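Local coordinates for thioredoxin-like protein (Klebsiella pneumoniae subsp. pneumoniae MGH 78578, PDB 3TY1) that probably binds carbohydrate and may be a sugar-modifying enzyme of the aldose 1-epimerase kind, although its substrate is not known, at residues L274-N279 with A359-K364; Y210-G215 with A286-D291; N102-L107 with G123-A128; C117-T122 with L192-T197. All coordinates share one frame; numbering follows the deposited sequence.

Contact 1. Residues L274-N279 with A359-K364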
loop_
_atom_site.group_PDB
_atom_site.type_symbol
_atom_site.label_atom_id
_atom_site.label_comp_id
_atom_site.label_asym_id
_atom_site.label_seq_id
_atom_site.Cartn_x
_atom_site.Cartn_y
_atom_site.Cartn_z
ATOM N N LEU A 274 -0.222 3.743 -39.250
ATOM C CA LEU A 274 -1.632 3.804 -38.869
ATOM C C LEU A 274 -2.119 2.388 -38.681
ATOM O O LEU A 274 -1.895 1.543 -39.549
ATOM C CB LEU A 274 -2.436 4.523 -39.973
ATOM C CG LEU A 274 -3.870 4.972 -39.802
ATOM C CD1 LEU A 274 -3.989 5.948 -38.641
ATOM C CD2 LEU A 274 -4.407 5.607 -41.088
ATOM N N ALA A 275 -2.762 2.133 -37.551
ATOM C CA ALA A 275 -3.380 0.849 -37.255
ATOM C C ALA A 275 -4.806 1.089 -36.786
ATOM O O ALA A 275 -5.117 2.148 -36.173
ATOM C CB ALA A 275 -2.575 0.122 -36.187
ATOM N N ALA A 276 -5.668 0.117 -37.016
ATOM C CA ALA A 276 -7.090 0.312 -36.688
ATOM C C ALA A 276 -7.848 -1.004 -36.454
ATOM O O ALA A 276 -7.444 -2.067 -36.949
ATOM C CB ALA A 276 -7.757 1.112 -37.831
ATOM N N VAL A 277 -8.912 -0.914 -35.664
ATOM C CA VAL A 277 -9.880 -1.961 -35.511
ATOM C C VAL A 277 -11.197 -1.395 -36.031
ATOM O O VAL A 277 -11.576 -0.267 -35.728
ATOM C CB VAL A 277 -9.997 -2.506 -34.087
ATOM C CG1 VAL A 277 -10.246 -1.391 -33.053
ATOM C CG2 VAL A 277 -11.134 -3.545 -34.034
ATOM N N VAL A 278 -11.860 -2.164 -36.879
ATOM C CA VAL A 278 -13.100 -1.738 -37.489
ATOM C C VAL A 278 -14.115 -2.867 -37.341
ATOM O O VAL A 278 -13.753 -4.044 -37.270
ATOM C CB VAL A 278 -12.882 -1.332 -38.951
ATOM C CG1 VAL A 278 -11.803 -0.242 -39.058
ATOM C CG2 VAL A 278 -12.516 -2.553 -39.830
ATOM N N ASN A 279 -15.383 -2.500 -37.247
ATOM C CA ASN A 279 -16.433 -3.489 -37.106
ATOM C C ASN A 279 -16.654 -4.248 -38.434
ATOM O O ASN A 279 -16.021 -3.937 -39.435
ATOM C CB ASN A 279 -17.674 -2.851 -36.508
ATOM C CG ASN A 279 -18.425 -1.930 -37.453
ATOM O OD1 ASN A 279 -17.976 -1.601 -38.566
ATOM N ND2 ASN A 279 -19.613 -1.521 -37.009
ATOM N N ALA A 359 -13.185 3.796 -44.685
ATOM C CA ALA A 359 -12.643 3.568 -46.038
ATOM C C ALA A 359 -11.370 4.388 -46.246
ATOM O O ALA A 359 -10.379 3.876 -46.794
ATOM C CB ALA A 359 -13.697 3.876 -47.109
ATOM N N ALA A 360 -11.386 5.633 -45.781
ATOM C CA ALA A 360 -10.220 6.523 -45.820
ATOM C C ALA A 360 -9.022 5.939 -45.038
ATOM O O ALA A 360 -7.872 5.984 -45.493
ATOM C CB ALA A 360 -10.590 7.942 -45.288
ATOM N N VAL A 361 -9.289 5.394 -43.859
ATOM C CA VAL A 361 -8.233 4.734 -43.073
ATOM C C VAL A 361 -7.706 3.498 -43.815
ATOM O O VAL A 361 -6.487 3.321 -43.972
ATOM C CB VAL A 361 -8.737 4.345 -41.662
ATOM C CG1 VAL A 361 -7.836 3.298 -40.999
ATOM C CG2 VAL A 361 -8.839 5.604 -40.806
ATOM N N GLU A 362 -8.631 2.696 -44.336
ATOM C CA GLU A 362 -8.250 1.469 -45.044
ATOM C C GLU A 362 -7.416 1.777 -46.308
ATOM O O GLU A 362 -6.428 1.092 -46.593
ATOM C CB GLU A 362 -9.498 0.624 -45.307
ATOM C CG GLU A 362 -9.201 -0.821 -45.641
ATOM C CD GLU A 362 -10.397 -1.759 -45.493
ATOM O OE1 GLU A 362 -11.471 -1.358 -44.973
ATOM O OE2 GLU A 362 -10.256 -2.927 -45.918
ATOM N N GLN A 363 -7.781 2.852 -47.010
ATOM C CA GLN A 363 -7.076 3.326 -48.223
ATOM C C GLN A 363 -5.671 3.870 -47.894
ATOM O O GLN A 363 -4.712 3.609 -48.634
ATOM C CB GLN A 363 -7.891 4.418 -48.970
ATOM C CG GLN A 363 -8.757 3.970 -50.177
ATOM C CD GLN A 363 -10.198 3.489 -49.854
ATOM O OE1 GLN A 363 -10.407 2.446 -49.199
ATOM N NE2 GLN A 363 -11.196 4.233 -50.372
ATOM N N LYS A 364 -5.534 4.616 -46.794
ATOM C CA LYS A 364 -4.213 5.107 -46.364
ATOM C C LYS A 364 -3.300 3.943 -45.982
ATOM O O LYS A 364 -2.124 3.929 -46.340
ATOM C CB LYS A 364 -4.317 6.109 -45.212
ATOM C CG LYS A 364 -3.004 6.808 -44.842
ATOM C CD LYS A 364 -2.451 7.761 -45.939
ATOM C CE LYS A 364 -0.938 8.018 -45.758
ATOM N NZ LYS A 364 -0.295 8.726 -46.926
#

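Contact 2. Residues Y210-G215 with A286-D291. With SO4 (sulfate ion), chain L.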
loop_
_atom_site.group_PDB
_atom_site.type_symbol
_atom_site.label_atom_id
_atom_site.label_comp_id
_atom_site.label_asym_id
_atom_site.label_seq_id
_atom_site.Cartn_x
_atom_site.Cartn_y
_atom_site.Cartn_z
ATOM N N TYR A 210 2.065 1.736 -25.410
ATOM C CA TYR A 210 0.801 2.469 -25.336
ATOM C C TYR A 210 -0.313 1.436 -25.542
ATOM O O TYR A 210 -0.739 1.147 -26.672
ATOM C CB TYR A 210 0.792 3.595 -26.365
ATOM C CG TYR A 210 1.603 4.773 -25.874
ATOM C CD1 TYR A 210 2.973 4.806 -25.985
ATOM C CD2 TYR A 210 0.977 5.832 -25.216
ATOM C CE1 TYR A 210 3.705 5.880 -25.466
ATOM C CE2 TYR A 210 1.664 6.872 -24.766
ATOM C CZ TYR A 210 3.037 6.910 -24.876
ATOM O OH TYR A 210 3.709 7.977 -24.344
ATOM N N HIS A 211 -0.759 0.858 -24.437
ATOM C CA HIS A 211 -1.613 -0.310 -24.424
ATOM C C HIS A 211 -3.051 0.165 -24.616
ATOM O O HIS A 211 -3.719 0.578 -23.663
ATOM C CB HIS A 211 -1.375 -1.025 -23.076
ATOM C CG HIS A 211 -1.814 -2.446 -23.021
ATOM N ND1 HIS A 211 -3.098 -2.841 -23.319
ATOM C CD2 HIS A 211 -1.170 -3.556 -22.574
ATOM C CE1 HIS A 211 -3.227 -4.133 -23.068
ATOM N NE2 HIS A 211 -2.067 -4.597 -22.630
ATOM N N SER A 212 -3.514 0.125 -25.860
ATOM C CA SER A 212 -4.784 0.763 -26.251
ATOM C C SER A 212 -5.835 -0.305 -26.511
ATOM O O SER A 212 -5.632 -1.188 -27.362
ATOM C CB SER A 212 -4.528 1.680 -27.444
ATOM O OG SER A 212 -3.377 2.532 -27.212
ATOM N N ASN A 213 -6.981 -0.211 -25.827
ATOM C CA ASN A 213 -7.911 -1.331 -25.682
ATOM C C ASN A 213 -9.311 -1.012 -26.154
ATOM O O ASN A 213 -9.900 -0.024 -25.716
ATOM C CB ASN A 213 -7.896 -1.759 -24.194
ATOM C CG ASN A 213 -6.468 -1.845 -23.648
ATOM O OD1 ASN A 213 -5.645 -2.515 -24.232
ATOM N ND2 ASN A 213 -6.174 -1.139 -22.566
ATOM N N PHE A 214 -9.853 -1.861 -27.030
ATOM C CA PHE A 214 -11.127 -1.574 -27.716
ATOM C C PHE A 214 -12.012 -2.804 -27.606
ATOM O O PHE A 214 -11.575 -3.907 -27.912
ATOM C CB PHE A 214 -10.888 -1.242 -29.210
ATOM C CG PHE A 214 -9.884 -0.147 -29.427
ATOM C CD1 PHE A 214 -10.259 1.192 -29.391
ATOM C CD2 PHE A 214 -8.539 -0.453 -29.599
ATOM C CE1 PHE A 214 -9.307 2.216 -29.573
ATOM C CE2 PHE A 214 -7.601 0.542 -29.748
ATOM C CZ PHE A 214 -7.988 1.904 -29.759
ATOM N N GLY A 215 -13.234 -2.610 -27.119
ATOM C CA GLY A 215 -14.209 -3.701 -27.006
ATOM C C GLY A 215 -15.412 -3.331 -27.847
ATOM O O GLY A 215 -15.292 -2.579 -28.864
ATOM N N ALA A 286 -11.731 2.459 -34.767
ATOM C CA ALA A 286 -10.797 3.352 -34.083
ATOM C C ALA A 286 -9.470 3.157 -34.712
ATOM O O ALA A 286 -9.074 2.012 -34.968
ATOM C CB ALA A 286 -10.706 3.066 -32.570
ATOM N N SER A 287 -8.773 4.263 -34.940
ATOM C CA SER A 287 -7.435 4.230 -35.544
ATOM C C SER A 287 -6.448 4.924 -34.633
ATOM O O SER A 287 -6.819 5.852 -33.877
ATOM C CB SER A 287 -7.437 4.923 -36.913
ATOM O OG SER A 287 -7.707 6.291 -36.810
ATOM N N ILE A 288 -5.223 4.437 -34.679
ATOM C CA ILE A 288 -4.124 4.997 -33.931
ATOM C C ILE A 288 -3.021 5.290 -34.906
ATOM O O ILE A 288 -2.551 4.388 -35.632
ATOM C CB ILE A 288 -3.569 4.033 -32.815
ATOM C CG1 ILE A 288 -4.675 3.517 -31.914
ATOM C CG2 ILE A 288 -2.523 4.710 -31.933
ATOM C CD1 ILE A 288 -4.196 2.446 -30.895
ATOM N N GLN A 289 -2.603 6.540 -34.941
ATOM C CA GLN A 289 -1.424 6.946 -35.680
ATOM C C GLN A 289 -0.271 7.050 -34.726
ATOM O O GLN A 289 -0.408 7.636 -33.668
ATOM C CB GLN A 289 -1.618 8.301 -36.363
ATOM C CG GLN A 289 -0.354 8.884 -37.057
ATOM C CD GLN A 289 -0.582 10.289 -37.634
ATOM O OE1 GLN A 289 -1.717 10.744 -37.748
ATOM N NE2 GLN A 289 0.498 10.982 -37.939
ATOM N N PHE A 290 0.886 6.529 -35.121
ATOM C CA PHE A 290 2.100 6.647 -34.307
ATOM C C PHE A 290 3.318 6.753 -35.193
ATOM O O PHE A 290 3.241 6.513 -36.398
ATOM C CB PHE A 290 2.223 5.534 -33.235
ATOM C CG PHE A 290 2.357 4.141 -33.766
ATOM C CD1 PHE A 290 1.240 3.426 -34.143
ATOM C CD2 PHE A 290 3.612 3.536 -33.881
ATOM C CE1 PHE A 290 1.349 2.129 -34.658
ATOM C CE2 PHE A 290 3.727 2.225 -34.356
ATOM C CZ PHE A 290 2.590 1.525 -34.731
ATOM N N ASP A 291 4.408 7.193 -34.587
ATOM C CA ASP A 291 5.678 7.470 -35.232
ATOM C C ASP A 291 6.625 6.291 -34.971
ATOM O O ASP A 291 7.017 6.047 -33.810
ATOM C CB ASP A 291 6.232 8.768 -34.628
ATOM C CG ASP A 291 7.456 9.311 -35.356
ATOM O OD1 ASP A 291 8.460 8.573 -35.570
ATOM O OD2 ASP A 291 7.414 10.501 -35.745
HETATM S S SO4 L . -1.770 -7.982 -21.125
HETATM O O1 SO4 L . -3.156 -7.822 -20.678
HETATM O O2 SO4 L . -1.731 -8.561 -22.487
HETATM O O3 SO4 L . -1.072 -6.693 -21.134
HETATM O O4 SO4 L . -1.087 -8.871 -20.183
#

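Contact 3. Residues N102-L107 with G123-A128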
loop_
_atom_site.group_PDB
_atom_site.type_symbol
_atom_site.label_atom_id
_atom_site.label_comp_id
_atom_site.label_asym_id
_atom_site.label_seq_id
_atom_site.Cartn_x
_atom_site.Cartn_y
_atom_site.Cartn_z
ATOM N N ASN A 102 2.744 -12.966 -7.821
ATOM C CA ASN A 102 4.004 -13.163 -8.571
ATOM C C ASN A 102 4.191 -12.097 -9.678
ATOM O O ASN A 102 4.457 -12.427 -10.833
ATOM C CB ASN A 102 4.013 -14.581 -9.188
ATOM C CG ASN A 102 5.359 -14.982 -9.763
ATOM O OD1 ASN A 102 6.384 -14.472 -9.335
ATOM N ND2 ASN A 102 5.354 -15.966 -10.704
ATOM N N GLY A 103 3.997 -10.833 -9.312
ATOM C CA GLY A 103 4.129 -9.707 -10.214
ATOM C C GLY A 103 2.943 -9.413 -11.124
ATOM O O GLY A 103 3.077 -8.662 -12.109
ATOM N N LEU A 104 1.787 -9.946 -10.784
ATOM C CA LEU A 104 0.570 -9.697 -11.534
ATOM C C LEU A 104 -0.507 -8.880 -10.780
ATOM O O LEU A 104 -1.641 -8.789 -11.219
ATOM C CB LEU A 104 0.007 -11.026 -12.008
ATOM C CG LEU A 104 0.838 -11.898 -12.956
ATOM C CD1 LEU A 104 0.121 -13.313 -13.135
ATOM C CD2 LEU A 104 1.024 -11.154 -14.272
ATOM N N GLY A 105 -0.146 -8.213 -9.696
ATOM C CA GLY A 105 -1.099 -7.354 -8.959
ATOM C C GLY A 105 -1.724 -6.268 -9.815
ATOM O O GLY A 105 -2.847 -5.827 -9.549
ATOM N N TRP A 106 -1.003 -5.841 -10.853
ATOM C CA TRP A 106 -1.522 -4.887 -11.837
ATOM C C TRP A 106 -2.884 -5.316 -12.418
ATOM O O TRP A 106 -3.676 -4.454 -12.786
ATOM C CB TRP A 106 -0.491 -4.781 -12.951
ATOM C CG TRP A 106 -0.663 -3.822 -14.024
ATOM C CD1 TRP A 106 -0.033 -2.578 -14.160
ATOM C CD2 TRP A 106 -1.375 -4.036 -15.237
ATOM N NE1 TRP A 106 -0.365 -2.022 -15.371
ATOM C CE2 TRP A 106 -1.167 -2.890 -16.059
ATOM C CE3 TRP A 106 -2.127 -5.098 -15.741
ATOM C CZ2 TRP A 106 -1.738 -2.776 -17.318
ATOM C CZ3 TRP A 106 -2.686 -4.973 -17.001
ATOM C CH2 TRP A 106 -2.498 -3.816 -17.759
ATOM N N LEU A 107 -3.128 -6.629 -12.525
ATOM C CA LEU A 107 -4.411 -7.153 -12.969
ATOM C C LEU A 107 -5.613 -6.718 -12.101
ATOM O O LEU A 107 -6.746 -6.725 -12.567
ATOM C CB LEU A 107 -4.356 -8.669 -13.099
ATOM C CG LEU A 107 -3.442 -9.299 -14.179
ATOM C CD1 LEU A 107 -3.483 -10.815 -13.991
ATOM C CD2 LEU A 107 -3.860 -8.919 -15.593
ATOM N N GLY A 123 6.146 -4.851 -19.777
ATOM C CA GLY A 123 5.992 -6.229 -20.199
ATOM C C GLY A 123 5.625 -7.205 -19.102
ATOM O O GLY A 123 5.481 -6.828 -17.926
ATOM N N HIS A 124 5.507 -8.470 -19.488
ATOM C CA HIS A 124 5.150 -9.523 -18.534
ATOM C C HIS A 124 6.190 -9.585 -17.408
ATOM O O HIS A 124 7.346 -9.237 -17.612
ATOM C CB HIS A 124 5.071 -10.880 -19.219
ATOM C CG HIS A 124 3.942 -11.016 -20.179
ATOM N ND1 HIS A 124 3.878 -12.046 -21.089
ATOM C CD2 HIS A 124 2.841 -10.259 -20.387
ATOM C CE1 HIS A 124 2.769 -11.935 -21.794
ATOM N NE2 HIS A 124 2.119 -10.867 -21.380
ATOM N N PRO A 125 5.784 -10.041 -16.213
ATOM C CA PRO A 125 6.707 -10.061 -15.081
ATOM C C PRO A 125 7.818 -11.114 -15.146
ATOM O O PRO A 125 7.710 -12.083 -15.884
ATOM C CB PRO A 125 5.794 -10.334 -13.875
ATOM C CG PRO A 125 4.699 -11.132 -14.401
ATOM C CD PRO A 125 4.453 -10.552 -15.834
ATOM N N VAL A 126 8.894 -10.855 -14.412
ATOM C CA VAL A 126 10.020 -11.779 -14.287
ATOM C C VAL A 126 10.783 -11.366 -13.080
ATOM O O VAL A 126 10.837 -10.171 -12.764
ATOM C CB VAL A 126 11.003 -11.725 -15.518
ATOM C CG1 VAL A 126 11.648 -10.304 -15.700
ATOM C CG2 VAL A 126 12.123 -12.810 -15.429
ATOM N N THR A 127 11.360 -12.343 -12.386
ATOM C CA THR A 127 12.297 -12.088 -11.299
ATOM C C THR A 127 13.701 -12.196 -11.904
ATOM O O THR A 127 14.078 -13.238 -12.373
ATOM C CB THR A 127 12.060 -13.085 -10.151
ATOM O OG1 THR A 127 10.671 -13.014 -9.775
ATOM C CG2 THR A 127 12.976 -12.810 -8.918
ATOM N N ALA A 128 14.438 -11.100 -11.912
ATOM C CA ALA A 128 15.805 -11.027 -12.467
ATOM C C ALA A 128 16.530 -10.108 -11.526
ATOM O O ALA A 128 15.897 -9.285 -10.871
ATOM C CB ALA A 128 15.801 -10.469 -13.866
#

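Contact 4. Residues C117-T122 with L192-T197. With SO4 (sulfate ion), chain H.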
loop_
_atom_site.group_PDB
_atom_site.type_symbol
_atom_site.label_atom_id
_atom_site.label_comp_id
_atom_site.label_asym_id
_atom_site.label_seq_id
_atom_site.Cartn_x
_atom_site.Cartn_y
_atom_site.Cartn_z
ATOM N N CYS A 117 2.269 1.537 -20.231
ATOM C CA CYS A 117 2.938 0.395 -19.619
ATOM C C CYS A 117 4.436 0.683 -19.744
ATOM O O CYS A 117 5.047 0.396 -20.769
ATOM C CB CYS A 117 2.556 -0.872 -20.351
ATOM S SG CYS A 117 0.791 -1.232 -20.256
ATOM N N GLY A 118 4.969 1.334 -18.719
ATOM C CA GLY A 118 6.339 1.866 -18.735
ATOM C C GLY A 118 6.506 2.749 -17.499
ATOM O O GLY A 118 5.714 2.624 -16.590
ATOM N N TYR A 119 7.503 3.639 -17.425
ATOM C CA TYR A 119 8.574 3.799 -18.437
ATOM C C TYR A 119 9.890 3.164 -18.019
ATOM O O TYR A 119 10.722 2.836 -18.862
ATOM C CB TYR A 119 8.803 5.277 -18.749
ATOM C CG TYR A 119 7.671 5.897 -19.519
ATOM C CD1 TYR A 119 6.500 6.307 -18.878
ATOM C CD2 TYR A 119 7.764 6.092 -20.913
ATOM C CE1 TYR A 119 5.452 6.871 -19.590
ATOM C CE2 TYR A 119 6.714 6.687 -21.637
ATOM C CZ TYR A 119 5.551 7.055 -20.963
ATOM O OH TYR A 119 4.505 7.636 -21.640
ATOM N N GLU A 120 10.088 2.967 -16.724
ATOM C CA GLU A 120 11.335 2.357 -16.227
ATOM C C GLU A 120 11.494 0.912 -16.766
ATOM O O GLU A 120 12.611 0.465 -17.086
ATOM C CB GLU A 120 11.381 2.432 -14.698
ATOM C CG GLU A 120 12.775 2.267 -14.129
ATOM C CD GLU A 120 12.824 2.166 -12.612
ATOM O OE1 GLU A 120 12.013 2.818 -11.923
ATOM O OE2 GLU A 120 13.735 1.473 -12.105
ATOM N N TRP A 121 10.376 0.199 -16.875
ATOM C CA TRP A 121 10.319 -1.094 -17.572
ATOM C C TRP A 121 8.883 -1.368 -17.985
ATOM O O TRP A 121 7.974 -0.629 -17.601
ATOM C CB TRP A 121 10.878 -2.265 -16.736
ATOM C CG TRP A 121 10.029 -2.653 -15.629
ATOM C CD1 TRP A 121 9.054 -3.604 -15.646
ATOM C CD2 TRP A 121 9.993 -2.059 -14.343
ATOM N NE1 TRP A 121 8.429 -3.656 -14.444
ATOM C CE2 TRP A 121 8.965 -2.699 -13.624
ATOM C CE3 TRP A 121 10.723 -1.039 -13.722
ATOM C CZ2 TRP A 121 8.639 -2.355 -12.300
ATOM C CZ3 TRP A 121 10.407 -0.694 -12.420
ATOM C CH2 TRP A 121 9.366 -1.357 -11.716
ATOM N N THR A 122 8.693 -2.447 -18.738
ATOM C CA THR A 122 7.383 -2.850 -19.213
ATOM C C THR A 122 7.324 -4.365 -19.410
ATOM O O THR A 122 8.294 -5.077 -19.212
ATOM C CB THR A 122 7.047 -2.141 -20.562
ATOM O OG1 THR A 122 5.644 -2.165 -20.762
ATOM C CG2 THR A 122 7.808 -2.790 -21.773
ATOM N N LEU A 192 -2.072 12.467 -28.211
ATOM C CA LEU A 192 -1.160 12.442 -27.087
ATOM C C LEU A 192 0.176 12.975 -27.587
ATOM O O LEU A 192 0.608 12.616 -28.678
ATOM C CB LEU A 192 -0.949 11.003 -26.594
ATOM C CG LEU A 192 -2.202 10.260 -26.146
ATOM C CD1 LEU A 192 -1.799 8.855 -25.601
ATOM C CD2 LEU A 192 -2.923 11.090 -25.079
ATOM N N HIS A 193 0.827 13.775 -26.756
ATOM C CA HIS A 193 2.148 14.322 -26.979
ATOM C C HIS A 193 2.878 14.245 -25.672
ATOM O O HIS A 193 3.003 15.228 -24.961
ATOM C CB HIS A 193 2.050 15.748 -27.500
ATOM C CG HIS A 193 1.396 15.820 -28.836
ATOM N ND1 HIS A 193 2.042 15.446 -29.996
ATOM C CD2 HIS A 193 0.129 16.132 -29.192
ATOM C CE1 HIS A 193 1.210 15.574 -31.014
ATOM N NE2 HIS A 193 0.049 16.006 -30.557
ATOM N N ASP A 194 3.307 13.036 -25.325
ATOM C CA ASP A 194 4.006 12.797 -24.089
ATOM C C ASP A 194 5.495 13.057 -24.298
ATOM O O ASP A 194 6.024 12.831 -25.402
ATOM C CB ASP A 194 3.811 11.340 -23.574
ATOM C CG ASP A 194 2.360 10.945 -23.404
ATOM O OD1 ASP A 194 1.471 11.829 -23.204
ATOM O OD2 ASP A 194 2.095 9.717 -23.498
ATOM N N VAL A 195 6.168 13.494 -23.235
ATOM C CA VAL A 195 7.607 13.703 -23.246
ATOM C C VAL A 195 8.230 13.044 -22.003
ATOM O O VAL A 195 7.976 13.458 -20.882
ATOM C CB VAL A 195 8.010 15.209 -23.277
ATOM C CG1 VAL A 195 9.550 15.347 -23.374
ATOM C CG2 VAL A 195 7.319 15.968 -24.430
ATOM N N LEU A 196 9.009 11.994 -22.217
ATOM C CA LEU A 196 9.762 11.328 -21.157
ATOM C C LEU A 196 11.094 12.060 -21.055
ATOM O O LEU A 196 11.750 12.292 -22.098
ATOM C CB LEU A 196 10.025 9.875 -21.532
ATOM C CG LEU A 196 10.971 9.054 -20.647
ATOM C CD1 LEU A 196 10.366 8.799 -19.293
ATOM C CD2 LEU A 196 11.315 7.772 -21.335
ATOM N N THR A 197 11.485 12.431 -19.844
ATOM C CA THR A 197 12.784 13.056 -19.610
ATOM C C THR A 197 13.558 12.325 -18.529
ATOM O O THR A 197 13.018 11.956 -17.476
ATOM C CB THR A 197 12.663 14.544 -19.246
ATOM O OG1 THR A 197 11.965 15.216 -20.290
ATOM C CG2 THR A 197 14.014 15.203 -19.085
HETATM S S SO4 H . -1.959 17.793 -32.832
HETATM O O1 SO4 H . -3.178 17.706 -33.643
HETATM O O2 SO4 H . -0.897 18.522 -33.520
HETATM O O3 SO4 H . -2.272 18.503 -31.597
HETATM O O4 SO4 H . -1.460 16.441 -32.554
#

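Contact 1. Residues L274-N279 with A359-K364
V361 lays its CG1 methyl over strand 274-278, between the side chains of L274 and A276. Helix 359-364 crosses the strand at -138° with the axes 9.0 Å apart, close enough for short aliphatic groups on both sides to mesh. The nearest pair is A276 CB with V361 CG1, 3.8 Å. The single methyl of A276 suits this place, because the backbones come closest here, with A276 CA 7.9 Å from V361 CA. CG1 of V361 stands anti to its own backbone N (chi1 162°), which carries it down toward the strand. L274 reaches up from the strand and meets V361 at about a right angle, L274 CD2 lying 4.1 Å from V361 CG1. The same leucine methyl also touches the next turn of the helix, where L274 CD2 is 4.2 Å from K364 CB. Only the inner methylenes of K364 serve the contact; the chain bends at chi2 and leads its ammonium end away, so a long amphipathic residue fits this border. The contact is purely apolar, and a molecule of methylpentanediol, probably from the crystallisation liquor, lies beside V361. A salt bridge from E362 to R224 on strand 224-229 adds a polar tie between the helix and the edge of the sheet. A275 and V277 face the other way and pack on I315 of strand 311-318, within the sandwich. Helix 355-369 thus packs on the outer face of the large antiparallel sheet, near the end formed by strands 272-278 and 224-229, a helix-on-sheet packing added to the beta supersandwich of the galactose mutarotase clan.

Contact 2. Residues Y210-G215 with A286-D291
The ring of F214 has the CD1 methyl of I288 at its edge, near the ring plane, while the methyl of A286 meets it obliquely. The closest approach is F214 CE1 to A286 CB at 3.4 Å; I288 CD1 stands 4.0 Å from F214 CZ. The single methyl of A286 fits close against the ring, whereas the longer chain of I288 also reaches S212, its CD1 lying 3.6 Å from S212 CB. The hydroxyl of S212, buried here, is hydrogen-bonded to Y349.

The two strands run nearly antiparallel, with their axes 9.7 Å apart, but belong to different sheets, so this is the interior of the beta supersandwich, with side chains rather than backbones joining the layers.

The H211 ring, on the other face of its strand, meets its polar partners edge-on. H211 ND1 donates to N213 OD1 over 2.7 Å, in the amide's carbonyl plane and within 1° of the imidazole plane, which fixes the ring's rotation. H211 NE2 is thereby turned to a sulfate ion, probably from the crystallisation liquor, 2.8 Å from its O3. H136 binds the same sulfate, while W301 and F110 also meet the H211 ring; such a cluster is consistent with a sugar pocket as in aldose 1-epimerases.

Contact 3. Residues N102-L107 with G123-A128
Apolar packing centres on P125, whose ring meets L104 at about a right angle. The nearest atoms are L104 CD2 and P125 CG, 3.7 Å apart, and the same methyl lies 3.8 Å from P125 CD, so one leucine branch rests against the outer corner of the proline ring. With CG of L104 anti to its carbonyl carbon (chi1 -62°), the branch is brought round to that ring.

Backbone atoms supply the other touches. The carbonyl oxygen of G103 lies 3.6 Å from P125 CB, and N102 O is 3.8 Å from P125 CG; both are van der Waals contacts with ring methylenes. Glycine fits at 103 because its phi is positive (81°) and the proline ring lies close on the side where a side chain would start.

Hydrogen bonds run to the surroundings instead: the backbones of G103 and V126 pair with L135 and Y133, so both segments are tied to residues 133-135, a little beyond strand 126-128. On the second subunit, K172 packs against L104 and G130 against N102.

Proline has no N-H to donate, hence the contact rests on van der Waals packing against its rigid ring, and the polar backbone bonds of the two segments are made to residues around it.

Contact 4. Residues C117-T122 with L192-T197
A non-proline cis peptide bond, between G118 and Y119, precedes the tyrosine that carries this contact against L196 and D194. Glycine eases such a bond, since it brings no side chain to the turn of the chain. The carboxylate of E167 takes the N-H of the cis peptide itself, at Y119, and that of E120. T122 OG1 closes the turn by donating to C117 O over 2.6 Å, approaching from well above the carbonyl plane.

Y119 and L196 lie alongside one another, pointing opposite ways. L196 CD1 touches the root of the tyrosine, 3.9 Å from Y119 CB, while L196 CD2 lies 4.0 Å from Y119 CD2, approaching the ring obliquely. CG of L196 is anti to its backbone N (chi1 171°), which directs the branch to the tyrosine, where one methyl meets CB and the other the ring. A branched leucine suits this fit.

At the far end Y119 OH stands 3.7 Å from D194 OD2, with the ring and carboxylate planes 83° apart. The hydroxyl of Y210 bridges these two polar ends by hydrogen bonds to both, while R116 forms a salt bridge with the same D194 oxygen and E180 N bonds the other. Together they satisfy the buried carboxylate.

Strand 114-119 lies in the mixed sheet and strand 189-198 in the large antiparallel one; aliphatic packing beside a buried polar network thus joins the two layers of the supersandwich typical of the galactose mutarotase clan.

Contacts 1 and 2 are 12 Å apart between centres and share neighbouring strands, 272-278 and 285-291, of the ten-stranded sheet: contact 1 lies on its outer face, contact 2 on its inner face. Contact 4, its centre about 15 Å from that of contact 2, joins the same two layers, through strand 189-198 of that sheet and strand 114-119, which pairs with strand 204-214 in the mixed sheet. Contacts 3 and 1 have centres about 33 Å apart, across the chain's centre, but W106 touches C117 of contact 4. Along the chain the segments of contacts 3 and 4 alternate, as do those of contacts 2 and 1. The sandwich is thus stitched between its sheets, with a helix outside and loops beyond.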